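Cytochrome P450 (CYP102L1) (Mycobacterium phage Adler, PDB 6N6Q) is a viral haem-thiolate cytochrome P450 that probably catalyses the monooxygenation of an organic substrate. Local coordinates at residues L67-N80 against Y348-E360. Numbering follows the deposited sequence.
With HEM (protoporphyrin IX containing Fe), chain E; CAC (cacodylate ion), chain F.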
# COMPACT_ATOMS: atom_id res chain seq x y z
N LEU A 67 -16.60 -4.60 17.82
CA LEU A 67 -16.84 -5.72 16.91
C LEU A 67 -15.59 -6.05 16.10
O LEU A 67 -15.27 -7.23 15.91
CB LEU A 67 -18.02 -5.42 15.99
CG LEU A 67 -19.41 -5.44 16.62
CD1 LEU A 67 -20.45 -4.93 15.64
CD2 LEU A 67 -19.75 -6.85 17.08
N ILE A 68 -14.88 -5.03 15.62
CA ILE A 68 -13.72 -5.26 14.76
C ILE A 68 -12.62 -5.99 15.52
O ILE A 68 -12.01 -6.93 15.00
CB ILE A 68 -13.22 -3.94 14.16
CG1 ILE A 68 -14.14 -3.48 13.04
CG2 ILE A 68 -11.79 -4.08 13.66
CD1 ILE A 68 -13.73 -2.16 12.42
N GLU A 69 -12.35 -5.58 16.77
CA GLU A 69 -11.29 -6.23 17.53
C GLU A 69 -11.62 -7.68 17.85
O GLU A 69 -10.70 -8.48 18.05
CB GLU A 69 -10.99 -5.45 18.81
CG GLU A 69 -12.20 -5.15 19.68
CD GLU A 69 -11.89 -4.14 20.77
OE1 GLU A 69 -10.73 -3.68 20.84
OE2 GLU A 69 -12.79 -3.81 21.57
N GLU A 70 -12.90 -8.04 17.90
CA GLU A 70 -13.26 -9.45 17.96
C GLU A 70 -12.96 -10.15 16.64
O GLU A 70 -12.51 -11.30 16.63
CB GLU A 70 -14.74 -9.61 18.32
CG GLU A 70 -15.07 -9.34 19.77
CD GLU A 70 -16.56 -9.39 20.05
OE1 GLU A 70 -17.28 -8.46 19.62
OE2 GLU A 70 -17.02 -10.36 20.69
N ILE A 71 -13.20 -9.47 15.52
CA ILE A 71 -12.88 -10.03 14.21
C ILE A 71 -11.38 -10.20 14.05
O ILE A 71 -10.92 -11.15 13.39
CB ILE A 71 -13.49 -9.14 13.10
CG1 ILE A 71 -15.01 -9.08 13.23
CG2 ILE A 71 -13.11 -9.67 11.72
CD1 ILE A 71 -15.70 -10.39 12.93
N ASN A 72 -10.59 -9.31 14.64
CA ASN A 72 -9.14 -9.39 14.56
C ASN A 72 -8.53 -10.38 15.55
O ASN A 72 -7.32 -10.34 15.78
CB ASN A 72 -8.52 -8.00 14.77
CG ASN A 72 -8.86 -7.03 13.66
OD1 ASN A 72 -9.26 -7.44 12.56
ND2 ASN A 72 -8.71 -5.74 13.93
N ASN A 73 -9.33 -11.25 16.15
CA ASN A 73 -8.80 -12.24 17.09
C ASN A 73 -8.15 -13.38 16.32
O ASN A 73 -8.81 -14.03 15.51
CB ASN A 73 -9.91 -12.77 17.98
CG ASN A 73 -9.41 -13.84 18.94
OD1 ASN A 73 -9.47 -15.03 18.64
ND2 ASN A 73 -8.91 -13.41 20.09
N PRO A 74 -6.86 -13.67 16.55
CA PRO A 74 -6.18 -14.68 15.74
C PRO A 74 -6.61 -16.11 16.02
O PRO A 74 -6.43 -16.97 15.15
CB PRO A 74 -4.70 -14.47 16.09
CG PRO A 74 -4.73 -13.90 17.47
CD PRO A 74 -5.96 -13.04 17.54
N GLN A 75 -7.18 -16.39 17.19
CA GLN A 75 -7.59 -17.76 17.50
C GLN A 75 -8.89 -18.14 16.80
O GLN A 75 -9.05 -19.30 16.41
CB GLN A 75 -7.74 -17.94 19.01
CG GLN A 75 -6.43 -17.96 19.78
CD GLN A 75 -5.85 -16.58 19.99
OE1 GLN A 75 -6.53 -15.57 19.77
NE2 GLN A 75 -4.60 -16.52 20.42
N LEU A 76 -9.81 -17.20 16.63
CA LEU A 76 -11.11 -17.49 16.04
C LEU A 76 -11.22 -17.11 14.57
O LEU A 76 -11.91 -17.81 13.82
CB LEU A 76 -12.22 -16.77 16.82
CG LEU A 76 -12.39 -17.17 18.29
CD1 LEU A 76 -13.60 -16.47 18.89
CD2 LEU A 76 -12.52 -18.68 18.42
N TRP A 77 -10.56 -16.04 14.14
CA TRP A 77 -10.66 -15.57 12.77
C TRP A 77 -9.29 -15.57 12.10
O TRP A 77 -8.25 -15.64 12.76
CB TRP A 77 -11.27 -14.17 12.71
CG TRP A 77 -12.68 -14.10 13.22
CD1 TRP A 77 -13.07 -14.12 14.53
CD2 TRP A 77 -13.87 -14.00 12.44
NE1 TRP A 77 -14.44 -14.05 14.61
CE2 TRP A 77 -14.96 -13.97 13.34
CE3 TRP A 77 -14.13 -13.94 11.07
CZ2 TRP A 77 -16.28 -13.88 12.91
CZ3 TRP A 77 -15.45 -13.85 10.64
CH2 TRP A 77 -16.50 -13.82 11.56
N GLU A 78 -9.30 -15.48 10.77
CA GLU A 78 -8.08 -15.48 9.98
C GLU A 78 -8.36 -14.73 8.68
O GLU A 78 -9.48 -14.31 8.41
CB GLU A 78 -7.60 -16.91 9.72
CG GLU A 78 -8.56 -17.75 8.91
CD GLU A 78 -8.07 -19.16 8.69
OE1 GLU A 78 -7.12 -19.57 9.40
OE2 GLU A 78 -8.61 -19.86 7.81
N LYS A 79 -7.31 -14.58 7.87
CA LYS A 79 -7.43 -13.82 6.63
C LYS A 79 -8.34 -14.53 5.64
O LYS A 79 -8.25 -15.74 5.44
CB LYS A 79 -6.06 -13.59 6.00
CG LYS A 79 -6.12 -13.35 4.50
CD LYS A 79 -5.00 -12.44 4.00
CE LYS A 79 -5.22 -12.09 2.54
NZ LYS A 79 -4.33 -11.00 2.08
N ASN A 80 -9.22 -13.76 5.01
CA ASN A 80 -10.04 -14.23 3.91
C ASN A 80 -9.57 -13.58 2.62
O ASN A 80 -9.47 -12.36 2.53
CB ASN A 80 -11.52 -13.90 4.15
CG ASN A 80 -12.40 -14.30 2.97
OD1 ASN A 80 -12.81 -13.46 2.17
ND2 ASN A 80 -12.68 -15.60 2.86
N TYR A 348 -9.84 -4.94 4.94
CA TYR A 348 -9.40 -6.30 4.70
C TYR A 348 -10.54 -7.26 5.01
O TYR A 348 -11.49 -6.92 5.72
CB TYR A 348 -8.16 -6.66 5.54
CG TYR A 348 -8.30 -6.31 7.00
CD1 TYR A 348 -7.96 -5.05 7.48
CD2 TYR A 348 -8.76 -7.25 7.92
CE1 TYR A 348 -8.08 -4.74 8.81
CE2 TYR A 348 -8.88 -6.94 9.26
CZ TYR A 348 -8.54 -5.68 9.70
OH TYR A 348 -8.66 -5.37 11.03
N PHE A 349 -10.45 -8.46 4.46
CA PHE A 349 -11.47 -9.48 4.61
C PHE A 349 -11.00 -10.55 5.58
O PHE A 349 -9.87 -11.04 5.47
CB PHE A 349 -11.82 -10.11 3.26
CG PHE A 349 -12.62 -9.21 2.36
CD1 PHE A 349 -14.00 -9.14 2.47
CD2 PHE A 349 -11.99 -8.43 1.40
CE1 PHE A 349 -14.74 -8.31 1.64
CE2 PHE A 349 -12.72 -7.60 0.57
CZ PHE A 349 -14.09 -7.54 0.69
N ARG A 350 -11.87 -10.91 6.52
CA ARG A 350 -11.57 -11.95 7.49
C ARG A 350 -12.59 -13.07 7.36
O ARG A 350 -13.69 -12.88 6.84
CB ARG A 350 -11.57 -11.40 8.92
CG ARG A 350 -10.58 -10.27 9.14
CD ARG A 350 -9.82 -10.46 10.44
NE ARG A 350 -8.59 -11.21 10.24
CZ ARG A 350 -7.97 -11.90 11.20
NH1 ARG A 350 -8.49 -11.94 12.42
NH2 ARG A 350 -6.84 -12.55 10.93
N GLN A 351 -12.21 -14.26 7.84
CA GLN A 351 -13.08 -15.42 7.79
C GLN A 351 -12.97 -16.17 9.11
O GLN A 351 -11.96 -16.10 9.81
CB GLN A 351 -12.73 -16.36 6.62
CG GLN A 351 -11.37 -17.03 6.75
CD GLN A 351 -10.99 -17.81 5.51
OE1 GLN A 351 -11.52 -17.57 4.42
NE2 GLN A 351 -10.07 -18.75 5.66
N ALA A 352 -14.04 -16.88 9.46
CA ALA A 352 -14.14 -17.56 10.75
C ALA A 352 -13.47 -18.93 10.67
O ALA A 352 -13.80 -19.74 9.80
CB ALA A 352 -15.60 -17.70 11.18
N LYS A 353 -12.54 -19.18 11.59
CA LYS A 353 -11.89 -20.49 11.64
C LYS A 353 -12.81 -21.56 12.19
O LYS A 353 -12.66 -22.74 11.87
CB LYS A 353 -10.61 -20.40 12.47
CG LYS A 353 -9.58 -19.43 11.93
CD LYS A 353 -8.47 -19.15 12.93
CE LYS A 353 -7.63 -20.38 13.20
NZ LYS A 353 -6.57 -20.11 14.21
N GLN A 354 -13.77 -21.17 13.03
CA GLN A 354 -14.74 -22.08 13.61
C GLN A 354 -16.10 -21.39 13.62
O GLN A 354 -16.22 -20.21 13.28
CB GLN A 354 -14.36 -22.50 15.04
CG GLN A 354 -12.88 -22.81 15.24
CD GLN A 354 -12.46 -22.72 16.69
OE1 GLN A 354 -11.34 -22.30 17.00
NE2 GLN A 354 -13.35 -23.12 17.59
N ASP A 355 -17.13 -22.13 14.03
CA ASP A 355 -18.42 -21.52 14.30
C ASP A 355 -18.30 -20.66 15.55
O ASP A 355 -18.07 -21.19 16.65
CB ASP A 355 -19.50 -22.58 14.47
CG ASP A 355 -19.54 -23.57 13.32
OD1 ASP A 355 -18.57 -23.60 12.53
OD2 ASP A 355 -20.54 -24.30 13.20
N THR A 356 -18.43 -19.35 15.40
CA THR A 356 -18.28 -18.43 16.52
C THR A 356 -19.37 -17.37 16.46
O THR A 356 -20.22 -17.36 15.56
CB THR A 356 -16.90 -17.77 16.54
OG1 THR A 356 -16.67 -17.10 15.29
CG2 THR A 356 -15.80 -18.79 16.77
N THR A 357 -19.33 -16.47 17.44
CA THR A 357 -20.20 -15.30 17.50
C THR A 357 -19.37 -14.11 17.96
O THR A 357 -18.48 -14.26 18.80
CB THR A 357 -21.38 -15.50 18.47
OG1 THR A 357 -20.89 -15.59 19.81
CG2 THR A 357 -22.16 -16.77 18.14
N ILE A 358 -19.66 -12.94 17.41
CA ILE A 358 -19.01 -11.72 17.86
C ILE A 358 -20.00 -10.92 18.70
O ILE A 358 -21.13 -11.35 18.91
CB ILE A 358 -18.47 -10.88 16.69
CG1 ILE A 358 -19.56 -10.67 15.64
CG2 ILE A 358 -17.24 -11.55 16.08
CD1 ILE A 358 -19.13 -9.78 14.49
N GLY A 359 -19.57 -9.76 19.18
CA GLY A 359 -20.45 -8.92 19.98
C GLY A 359 -20.77 -9.50 21.34
O GLY A 359 -19.88 -9.69 22.18
N GLU A 360 -22.05 -9.79 21.58
CA GLU A 360 -22.54 -10.26 22.87
C GLU A 360 -23.36 -11.53 22.71
O GLU A 360 -24.37 -11.74 23.38
CB GLU A 360 -23.36 -9.17 23.56
CG GLU A 360 -24.60 -8.71 22.78
CD GLU A 360 -24.29 -7.64 21.74
OE1 GLU A 360 -25.03 -6.64 21.68
OE2 GLU A 360 -23.31 -7.80 20.98
CHA HEM E . -0.36 -7.06 3.23
CHB HEM E . -1.29 -2.31 3.63
CHC HEM E . 3.11 -1.30 1.81
CHD HEM E . 3.69 -6.01 0.74
C1A HEM E . -1.00 -5.87 3.53
C2A HEM E . -2.29 -5.71 4.17
C3A HEM E . -2.54 -4.41 4.28
C4A HEM E . -1.42 -3.68 3.72
CMA HEM E . -3.81 -3.78 4.90
CAA HEM E . -3.23 -6.84 4.64
CBA HEM E . -4.10 -7.27 3.47
CGA HEM E . -5.16 -8.24 3.91
O1A HEM E . -5.29 -8.48 5.14
O2A HEM E . -5.88 -8.79 3.03
C1B HEM E . -0.16 -1.62 3.23
C2B HEM E . 0.06 -0.19 3.35
C3B HEM E . 1.28 0.09 2.85
C4B HEM E . 1.86 -1.16 2.39
CMB HEM E . -0.98 0.77 3.97
CAB HEM E . 2.02 1.45 2.73
CBB HEM E . 1.51 2.63 3.10
C1C HEM E . 3.68 -2.48 1.38
C2C HEM E . 5.01 -2.66 0.84
C3C HEM E . 5.19 -3.95 0.54
C4C HEM E . 3.96 -4.66 0.88
CMC HEM E . 6.07 -1.55 0.64
CAC HEM E . 6.50 -4.51 -0.06
CBC HEM E . 6.68 -5.80 -0.33
C1D HEM E . 2.65 -6.71 1.32
C2D HEM E . 2.45 -8.15 1.28
C3D HEM E . 1.34 -8.44 1.97
C4D HEM E . 0.79 -7.20 2.48
CMD HEM E . 3.36 -9.17 0.56
CAD HEM E . 0.75 -9.85 2.19
CBD HEM E . 1.42 -10.52 3.38
CGD HEM E . 0.78 -11.86 3.65
O1D HEM E . 1.49 -12.77 4.14
O2D HEM E . -0.44 -12.01 3.37
NA HEM E . -0.50 -4.61 3.27
NB HEM E . 0.96 -2.17 2.64
NC HEM E . 3.07 -3.72 1.39
ND HEM E . 1.61 -6.17 2.06
FE HEM E . 1.23 -4.15 2.21
AS CAC F . -8.32 -20.61 2.54
O1 CAC F . -6.85 -21.53 2.58
O2 CAC F . -8.35 -18.89 2.70
C1 CAC F . -9.24 -21.08 0.92
C2 CAC F . -9.50 -21.37 3.85
O HOH W 1 -8.48 -9.45 2.89
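Trp77 to Lys79 pair antiparallel with Arg350 to Ala352, the two short strands running at 137° to each other. Glu78 and Gln351 form the hydrogen-bonded pair, and Leu76 O and Phe349 O continue the bonding by accepting from Lys353 N and Asn80 N. The pairing exemplifies an edge strand whose side chains add hydrogen bonds to those of the backbone. The amide of Gln351 is held at both ends, which fixes its rotation: OE1 accepts from Asn80 ND2 at 2.8 Å, while NE2 donates to the anti side of Glu78 OE2, also at 2.8 Å. With CG anti to its carbonyl carbon (chi1 -63°), Trp77 lays its indole between Ile71 CD1 on one face and Ala352 on the other, where Ala352 CB stands 3.9 Å from the six-membered ring centroid in a CH-pi contact. Arg350, bent along its chain, gives NH1 to a lone pair of Ile71 O (2.7 Å) just where helix 65-71 ends; Tyr348 OH donates to Asn72 OD1 at 2.6 Å. Further out, Glu70 OE1 receives Gly359 N. Strand 77-79 thus borders the main beta sheet of the P450 fold, with 347-352 between it and 370-374; Lys79 NZ ties this edge to the haem pocket by donating a hydrogen bond to propionate oxygen O2A, and Phe365, from the hairpin of 356-357 and 364-365, meets Trp77 edge-to-face.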